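Local coordinates for SusD homolog (Bacteroides thetaiotaomicron, PDB 3SGH), which probably binds glycans at the outer membrane as a SusD-like lipoprotein of a polysaccharide uptake system, at residues G261-D264 with P265-A269. Residues are numbered along the deposited sequence; the frame is centred on the assembly and turned at random.
Sequences GYND and PRRPA
Asp264 and Arg266 meet side-on: NE of Arg266 donates to OD1 of Asp264 at 2.9 Å in an almost straight bond (174°), exactly in the guanidinium plane, while NH2 of Arg266 reaches Asp264 OD2 at 2.9 Å, somewhat tilted from that plane. Both bonds use syn lone pairs, and the two planes lie only 29° apart, a bidentate salt bridge. The anti lone pair of OD1 takes the backbone N of Arg266, 2.9 Å away, which caps the turn leading into helix 267-270. A chi1 of -162° turns the Asp264 carboxylate away from its own N and toward the N-H of Arg266. On the main-chain side, Asp264 O receives the backbone N of Arg267 at 3.0 Å, closing a type I beta turn, and Arg267 NE at 3.0 Å from the opposite face of the carbonyl plane. One face of the Arg267 guanidinium lies over Asn263 CA near its rim, where a Schellman motif ends helix 253-261, and its NH1 bonds Asn260. NH1 of Arg266 goes to Ser351 OG, and NH2 also to Gln413 OE1. Without the carboxylate, as with an alanine here, the buried Arg266 would probably lose its charge mate and the turn its cap. Charge pairing and capping thus converge on one aspartate, consistent with a well-defined turn between two helices.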
loop_
_atom_site.group_PDB
_atom_site.type_symbol
_atom_site.label_atom_id
_atom_site.label_comp_id
_atom_site.label_asym_id
_atom_site.label_seq_id
_atom_site.Cartn_x
_atom_site.Cartn_y
_atom_site.Cartn_z
ATOM N N GLY A 261 4.413 -10.567 -19.717
ATOM C CA GLY A 261 4.220 -12.017 -19.861
ATOM C C GLY A 261 2.766 -12.344 -20.113
ATOM O O GLY A 261 2.455 -13.237 -20.905
ATOM N N TYR A 262 1.866 -11.597 -19.449
ATOM C CA TYR A 262 0.409 -11.771 -19.592
ATOM C C TYR A 262 -0.240 -11.026 -20.759
ATOM O O TYR A 262 -1.475 -11.101 -20.920
ATOM C CB TYR A 262 -0.284 -11.277 -18.321
ATOM C CG TYR A 262 -0.078 -12.095 -17.054
ATOM C CD1 TYR A 262 0.172 -13.472 -17.108
ATOM C CD2 TYR A 262 -0.207 -11.508 -15.793
ATOM C CE1 TYR A 262 0.321 -14.205 -15.945
ATOM C CE2 TYR A 262 -0.086 -12.232 -14.639
ATOM C CZ TYR A 262 0.164 -13.580 -14.711
ATOM O OH TYR A 262 0.264 -14.273 -13.540
ATOM N N ASN A 263 0.565 -10.352 -21.585
ATOM C CA ASN A 263 0.071 -9.437 -22.637
ATOM C C ASN A 263 -1.064 -8.593 -22.099
ATOM O O ASN A 263 -2.080 -8.414 -22.741
ATOM C CB ASN A 263 -0.356 -10.231 -23.886
ATOM C CG ASN A 263 0.806 -10.971 -24.502
ATOM O OD1 ASN A 263 1.879 -10.400 -24.644
ATOM N ND2 ASN A 263 0.600 -12.231 -24.857
ATOM N N ASP A 264 -0.848 -8.051 -20.898
ATOM C CA ASP A 264 -1.928 -7.471 -20.093
ATOM C C ASP A 264 -2.433 -6.186 -20.720
ATOM O O ASP A 264 -1.661 -5.234 -20.893
ATOM C CB ASP A 264 -1.431 -7.223 -18.655
ATOM C CG ASP A 264 -2.549 -7.042 -17.652
ATOM O OD1 ASP A 264 -3.467 -6.190 -17.869
ATOM O OD2 ASP A 264 -2.522 -7.733 -16.603
ATOM N N PRO A 265 -3.726 -6.137 -21.023
ATOM C CA PRO A 265 -4.245 -4.944 -21.684
ATOM C C PRO A 265 -4.285 -3.704 -20.824
ATOM O O PRO A 265 -4.540 -2.618 -21.336
ATOM C CB PRO A 265 -5.667 -5.331 -22.100
ATOM C CG PRO A 265 -5.940 -6.647 -21.582
ATOM C CD PRO A 265 -4.729 -7.215 -20.915
ATOM N N ARG A 266 -4.051 -3.853 -19.524
ATOM C CA ARG A 266 -3.919 -2.668 -18.681
ATOM C C ARG A 266 -2.605 -1.929 -18.856
ATOM O O ARG A 266 -2.482 -0.826 -18.338
ATOM C CB ARG A 266 -4.124 -3.053 -17.219
ATOM C CG ARG A 266 -5.583 -3.406 -16.945
ATOM C CD ARG A 266 -5.703 -4.070 -15.549
ATOM N NE ARG A 266 -5.118 -5.395 -15.608
ATOM C CZ ARG A 266 -5.328 -6.343 -14.698
ATOM N NH1 ARG A 266 -6.066 -6.098 -13.597
ATOM N NH2 ARG A 266 -4.794 -7.532 -14.888
ATOM N N ARG A 267 -1.613 -2.516 -19.539
ATOM C CA ARG A 267 -0.323 -1.857 -19.704
ATOM C C ARG A 267 -0.404 -0.383 -20.158
ATOM O O ARG A 267 0.184 0.478 -19.491
ATOM C CB ARG A 267 0.624 -2.675 -20.576
ATOM C CG ARG A 267 1.179 -3.951 -19.857
ATOM C CD ARG A 267 1.989 -4.816 -20.825
ATOM N NE ARG A 267 1.133 -5.294 -21.903
ATOM C CZ ARG A 267 1.560 -5.930 -22.976
ATOM N NH1 ARG A 267 2.868 -6.152 -23.148
ATOM N NH2 ARG A 267 0.695 -6.312 -23.906
ATOM N N PRO A 268 -1.138 -0.078 -21.255
ATOM C CA PRO A 268 -1.220 1.314 -21.699
ATOM C C PRO A 268 -1.943 2.254 -20.748
ATOM O O PRO A 268 -1.756 3.490 -20.852
ATOM C CB PRO A 268 -1.964 1.240 -23.041
ATOM C CG PRO A 268 -2.655 -0.069 -23.041
ATOM C CD PRO A 268 -1.724 -0.987 -22.245
ATOM N N ALA A 269 -2.730 1.694 -19.814
ATOM C CA ALA A 269 -3.391 2.508 -18.784
ATOM C C ALA A 269 -2.477 2.758 -17.558
ATOM O O ALA A 269 -2.732 3.651 -16.742
ATOM C CB ALA A 269 -4.652 1.853 -18.379
#